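Local coordinates for protein glycerol-3-phosphate dehydrogenase [NAD(+)] (Dunaliella salina, PDB 6IUY) that probably interconverts dihydroxyacetone phosphate and glycerol 3-phosphate with NAD as cofactor, and carries a haloacid dehalogenase-like, magnesium-binding phosphatase domain on the same chain, at residues Q563-S568 / R592-E597; D569-I574 / P585-I590. One frame throughout, in Å; residues are numbered along the deposited sequence.

In the fold
Both contacts join the same two helices, 564-577 and 585-594, in the C-terminal part of the dehydrogenase, far from the magnesium-binding domain at the other end of the chain. Interaction 2 lies within the chain segment that interaction 1 spans: 569-574 and 585-590 flank the short connection, while 563-568 and 592-597 lie at the far ends of the two consecutive helices. Their centres are about 8 Å apart, and a probable hydrogen bond between His595 NE2 and Asp569 OD1 (2.7 Å) ties one to the other. Helix 454-477 lies against both contacts. Gln563, the loop residue through which interaction 1 reaches NAD, leads straight into helix 564-577, the first of the pair.

Interaction 1 (Q563-S568 / R592-E597); sequences QGVLTS and RIIHGE. With NAD (nicotinamide-adenine-dinucleotide), chain C.
Ile594 contributes about half of the buried surface, pointing its side chain at helix 564-577 between Val565 and Ser568. Its CD1 methyl lies 3.6 Å from Ser568 OG and also touches Ser568 CB, while CG2 meets Val565 CG1 at 4.1 Å. The Val565 and Ile594 side chains slide past each other in opposite directions, and Phe549 of helix 549-556 touches both. Ser568 OG, placed anti to the backbone N (chi1 -174°), meets only a methyl across the contact; its polar partner is Asn591 ND2. These residues join the start of one helix to the end of another in the C-terminal helical domain of the glycerol-3-phosphate dehydrogenase family. Helix 585-594 closes in a Schellman motif, with Gly596 at positive phi, Glu597 N bonded to Arg592 O and Gly596 N to Ile593 O. At the start of helix 564-577, Gln563 O accepts Thr567 N and Thr567 OG1 from opposite faces of its carbonyl plane. The Gln563 side chain, bent at chi2 (-78°), brings OE1 within 3.0 Å of NAD O3D, which donates to it. With an alanine here, the ribose hydroxyl would probably lose its acceptor, and His353 and Gln354 their bonds to the amide.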
# COMPACT_ATOMS: atom_id res chain seq x y z
N GLN A 563 15.84 -17.15 6.71
CA GLN A 563 16.41 -15.83 6.48
C GLN A 563 15.95 -14.75 7.47
O GLN A 563 16.64 -13.75 7.65
CB GLN A 563 16.10 -15.38 5.05
CG GLN A 563 16.64 -16.30 3.98
CD GLN A 563 18.15 -16.12 3.73
OE1 GLN A 563 18.55 -15.39 2.81
NE2 GLN A 563 18.98 -16.79 4.52
N GLY A 564 14.79 -14.95 8.11
CA GLY A 564 14.23 -13.93 9.00
C GLY A 564 14.95 -13.61 10.32
O GLY A 564 14.97 -12.46 10.79
N VAL A 565 15.55 -14.61 10.93
CA VAL A 565 16.24 -14.38 12.19
C VAL A 565 17.58 -13.69 11.95
O VAL A 565 17.97 -12.78 12.70
CB VAL A 565 16.44 -15.69 12.96
CG1 VAL A 565 17.41 -15.49 14.11
CG2 VAL A 565 15.09 -16.19 13.46
N LEU A 566 18.29 -14.11 10.90
CA LEU A 566 19.48 -13.38 10.44
C LEU A 566 19.11 -11.93 10.13
O LEU A 566 19.83 -11.00 10.49
CB LEU A 566 20.09 -14.05 9.20
CG LEU A 566 20.75 -15.42 9.39
CD1 LEU A 566 21.11 -16.02 8.04
CD2 LEU A 566 21.97 -15.30 10.26
N THR A 567 17.98 -11.72 9.46
CA THR A 567 17.58 -10.36 9.12
C THR A 567 17.19 -9.60 10.39
O THR A 567 17.47 -8.42 10.51
CB THR A 567 16.42 -10.35 8.11
OG1 THR A 567 16.73 -11.20 7.01
CG2 THR A 567 16.13 -8.93 7.60
N SER A 568 16.55 -10.27 11.34
CA SER A 568 16.21 -9.64 12.62
C SER A 568 17.47 -9.10 13.29
O SER A 568 17.49 -7.95 13.76
CB SER A 568 15.50 -10.63 13.56
OG SER A 568 15.05 -9.99 14.74
N ARG A 592 14.29 -9.38 20.79
CA ARG A 592 14.37 -9.67 22.20
C ARG A 592 13.72 -11.03 22.54
O ARG A 592 14.15 -11.70 23.49
CB ARG A 592 13.72 -8.54 22.98
CG ARG A 592 14.50 -7.24 22.90
CD ARG A 592 14.95 -6.84 24.29
NE ARG A 592 13.90 -6.10 24.98
CZ ARG A 592 13.84 -5.91 26.30
NH1 ARG A 592 14.75 -6.42 27.12
NH2 ARG A 592 12.83 -5.20 26.79
N ILE A 593 12.71 -11.43 21.77
CA ILE A 593 12.05 -12.74 21.95
C ILE A 593 12.91 -13.87 21.41
O ILE A 593 13.14 -14.87 22.09
CB ILE A 593 10.67 -12.77 21.26
CG1 ILE A 593 9.69 -11.86 22.00
CG2 ILE A 593 10.12 -14.21 21.18
CD1 ILE A 593 8.40 -11.69 21.31
N ILE A 594 13.36 -13.73 20.17
CA ILE A 594 14.35 -14.64 19.62
C ILE A 594 15.49 -14.89 20.59
O ILE A 594 15.91 -16.03 20.79
CB ILE A 594 14.95 -14.10 18.33
CG1 ILE A 594 13.93 -14.19 17.19
CG2 ILE A 594 16.24 -14.87 17.99
CD1 ILE A 594 14.15 -13.14 16.13
N HIS A 595 16.01 -13.83 21.21
CA HIS A 595 17.19 -13.99 22.05
C HIS A 595 16.88 -14.17 23.53
O HIS A 595 17.78 -14.26 24.34
CB HIS A 595 18.13 -12.81 21.81
CG HIS A 595 18.77 -12.85 20.46
ND1 HIS A 595 19.66 -13.85 20.10
CD2 HIS A 595 18.62 -12.07 19.37
CE1 HIS A 595 20.03 -13.66 18.84
NE2 HIS A 595 19.42 -12.58 18.38
N GLY A 596 15.59 -14.26 23.86
CA GLY A 596 15.18 -14.76 25.16
C GLY A 596 15.15 -13.72 26.26
O GLY A 596 15.22 -14.07 27.44
N GLU A 597 15.05 -12.45 25.90
CA GLU A 597 14.94 -11.41 26.92
C GLU A 597 13.48 -11.14 27.23
O GLU A 597 13.14 -10.73 28.34
CB GLU A 597 15.63 -10.12 26.48
CG GLU A 597 17.10 -10.26 26.14
CD GLU A 597 17.69 -8.93 25.73
OE1 GLU A 597 16.99 -7.91 25.87
OE2 GLU A 597 18.85 -8.91 25.26
PA NAD C . 17.51 -22.20 -0.18
O1A NAD C . 16.79 -23.28 -0.87
O2A NAD C . 16.78 -21.61 1.01
O5B NAD C . 18.95 -22.74 0.38
C5B NAD C . 19.58 -23.87 -0.23
C4B NAD C . 20.90 -23.43 -0.91
O4B NAD C . 21.76 -23.07 0.01
C3B NAD C . 21.55 -24.63 -1.60
O3B NAD C . 21.41 -24.61 -2.94
C2B NAD C . 23.04 -24.53 -1.22
O2B NAD C . 23.86 -24.73 -2.45
C1B NAD C . 23.16 -23.34 -0.73
N9A NAD C . 24.23 -23.31 0.17
C8A NAD C . 24.39 -24.02 1.31
N7A NAD C . 25.58 -23.65 1.85
C5A NAD C . 26.16 -22.72 1.04
C6A NAD C . 27.36 -22.04 1.10
N6A NAD C . 28.35 -22.16 2.11
N1A NAD C . 27.67 -21.15 0.15
C2A NAD C . 26.81 -20.94 -0.89
N3A NAD C . 25.64 -21.62 -0.96
C4A NAD C . 25.32 -22.51 0.01
O3 NAD C . 17.80 -21.04 -1.26
PN NAD C . 16.72 -20.23 -2.12
O1N NAD C . 15.33 -20.81 -1.94
O2N NAD C . 17.08 -20.24 -3.58
O5D NAD C . 16.68 -18.76 -1.53
C5D NAD C . 17.77 -17.87 -1.70
C4D NAD C . 17.20 -16.44 -1.63
O4D NAD C . 16.04 -16.38 -2.24
C3D NAD C . 16.94 -16.10 -0.18
O3D NAD C . 17.44 -14.88 0.08
C2D NAD C . 15.39 -16.10 -0.04
O2D NAD C . 15.05 -15.19 1.08
C1D NAD C . 14.98 -15.70 -1.21
N1N NAD C . 13.65 -16.13 -1.59
C2N NAD C . 13.20 -17.42 -1.37
C3N NAD C . 11.91 -17.79 -1.75
C7N NAD C . 11.43 -19.23 -1.46
O7N NAD C . 10.25 -19.50 -1.52
N7N NAD C . 12.42 -20.23 -1.14
C4N NAD C . 11.07 -16.88 -2.36
C5N NAD C . 11.52 -15.60 -2.62
C6N NAD C . 12.82 -15.25 -2.23

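Interaction 2 (D569-I574 / P585-I590); sequences DEVQEI and PLFTTI
Gln572 and Thr588 meet at about a right angle, at the point where the two backbones come nearest (6.8 Å between Gln572 CA and Thr588 CA). The glutamine chain bends at chi2 (59°), which swings the amide across to the other helix. There Gln572 NE2 gives a weak hydrogen bond to Thr588 OG1, long at 3.3 Å but fairly straight, with an N-H...O angle of 164°. The other arm of the amide, Gln572 OE1, lies 3.7 Å from Thr588 CA and makes van der Waals contact there. The stronger partners of Thr588 OG1 are carbonyl oxygens, chiefly Glu581 O and also Phe584 O, which have to share its one proton, so its hydroxyl is held mainly by the connection leading into its own helix.

Beside this polar pair, Val571 and Phe587 point toward each other's helices. Val571 CG1 approaches the ring obliquely, 4.1 Å from Phe587 CD2. Ile466 of helix 454-477 touches both side chains, extending the apolar layer beyond the pair, and Met382 of strand 382-385 also packs on Val571. The axes of 569-574 and 585-590 pass 9.9 Å apart at a crossing angle of -118°, steeply inclined rather than side by side. Joined by a short connection, they belong to two consecutive helices of the all-helical C-terminal domain that follows the Rossmann-type NAD domain in this dehydrogenase family.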
# COMPACT_ATOMS: atom_id res chain seq x y z
N ASP A 569 18.51 -9.93 13.36
CA ASP A 569 19.76 -9.52 14.00
C ASP A 569 20.42 -8.40 13.22
O ASP A 569 20.93 -7.45 13.80
CB ASP A 569 20.74 -10.70 14.14
CG ASP A 569 20.26 -11.76 15.13
OD1 ASP A 569 19.31 -11.50 15.91
OD2 ASP A 569 20.84 -12.87 15.15
N GLU A 570 20.43 -8.48 11.90
CA GLU A 570 21.08 -7.43 11.12
C GLU A 570 20.45 -6.07 11.42
O GLU A 570 21.15 -5.10 11.72
CB GLU A 570 21.01 -7.75 9.62
CG GLU A 570 21.87 -8.97 9.23
CD GLU A 570 21.24 -9.82 8.12
OE1 GLU A 570 20.31 -9.32 7.42
OE2 GLU A 570 21.67 -10.99 7.97
N VAL A 571 19.13 -6.00 11.35
CA VAL A 571 18.41 -4.77 11.65
C VAL A 571 18.58 -4.33 13.11
O VAL A 571 18.70 -3.13 13.40
CB VAL A 571 16.91 -4.93 11.34
CG1 VAL A 571 16.09 -3.75 11.93
CG2 VAL A 571 16.71 -5.04 9.87
N GLN A 572 18.61 -5.28 14.04
CA GLN A 572 18.75 -4.89 15.44
C GLN A 572 20.11 -4.25 15.68
O GLN A 572 20.22 -3.30 16.46
CB GLN A 572 18.56 -6.07 16.38
CG GLN A 572 18.17 -5.63 17.79
CD GLN A 572 16.88 -4.84 17.79
OE1 GLN A 572 16.02 -5.03 16.93
NE2 GLN A 572 16.74 -3.92 18.74
N GLU A 573 21.14 -4.77 15.02
CA GLU A 573 22.47 -4.18 15.08
C GLU A 573 22.42 -2.71 14.66
O GLU A 573 22.92 -1.82 15.34
CB GLU A 573 23.42 -4.96 14.18
CG GLU A 573 24.89 -4.70 14.43
CD GLU A 573 25.77 -5.54 13.52
OE1 GLU A 573 26.80 -5.02 13.05
OE2 GLU A 573 25.44 -6.72 13.28
N ILE A 574 21.76 -2.45 13.53
CA ILE A 574 21.57 -1.07 13.09
C ILE A 574 20.72 -0.24 14.07
O ILE A 574 21.02 0.93 14.31
CB ILE A 574 20.94 -1.04 11.68
CG1 ILE A 574 21.87 -1.76 10.69
CG2 ILE A 574 20.67 0.40 11.23
CD1 ILE A 574 21.23 -2.09 9.36
N PRO A 585 9.29 -0.60 17.74
CA PRO A 585 9.01 -1.49 18.87
C PRO A 585 8.78 -2.94 18.44
O PRO A 585 9.26 -3.82 19.13
CB PRO A 585 7.74 -0.89 19.50
CG PRO A 585 7.12 -0.07 18.41
CD PRO A 585 8.28 0.46 17.61
N LEU A 586 8.09 -3.21 17.33
CA LEU A 586 7.82 -4.61 17.01
C LEU A 586 9.10 -5.31 16.57
O LEU A 586 9.35 -6.44 17.01
CB LEU A 586 6.74 -4.74 15.93
CG LEU A 586 6.43 -6.19 15.48
CD1 LEU A 586 5.81 -7.03 16.61
CD2 LEU A 586 5.51 -6.19 14.28
N PHE A 587 9.90 -4.67 15.72
CA PHE A 587 11.19 -5.23 15.31
C PHE A 587 12.01 -5.58 16.55
O PHE A 587 12.64 -6.63 16.64
CB PHE A 587 11.98 -4.24 14.44
CG PHE A 587 11.46 -4.10 13.04
CD1 PHE A 587 10.40 -4.86 12.59
CD2 PHE A 587 12.06 -3.22 12.16
CE1 PHE A 587 9.94 -4.72 11.29
CE2 PHE A 587 11.60 -3.08 10.86
CZ PHE A 587 10.54 -3.83 10.42
N THR A 588 11.97 -4.69 17.53
CA THR A 588 12.79 -4.87 18.71
C THR A 588 12.28 -5.98 19.61
O THR A 588 13.09 -6.77 20.13
CB THR A 588 12.87 -3.57 19.52
OG1 THR A 588 13.66 -2.62 18.80
CG2 THR A 588 13.53 -3.83 20.89
N THR A 589 10.97 -6.08 19.82
CA THR A 589 10.52 -7.13 20.73
C THR A 589 10.61 -8.50 20.05
O THR A 589 10.82 -9.50 20.72
CB THR A 589 9.09 -6.90 21.29
OG1 THR A 589 8.15 -7.77 20.67
CG2 THR A 589 8.65 -5.47 21.14
N ILE A 590 10.52 -8.55 18.72
CA ILE A 590 10.79 -9.82 18.02
C ILE A 590 12.22 -10.32 18.24
O ILE A 590 12.44 -11.53 18.42
CB ILE A 590 10.55 -9.68 16.50
CG1 ILE A 590 9.06 -9.51 16.20
CG2 ILE A 590 11.12 -10.89 15.77
CD1 ILE A 590 8.75 -9.24 14.72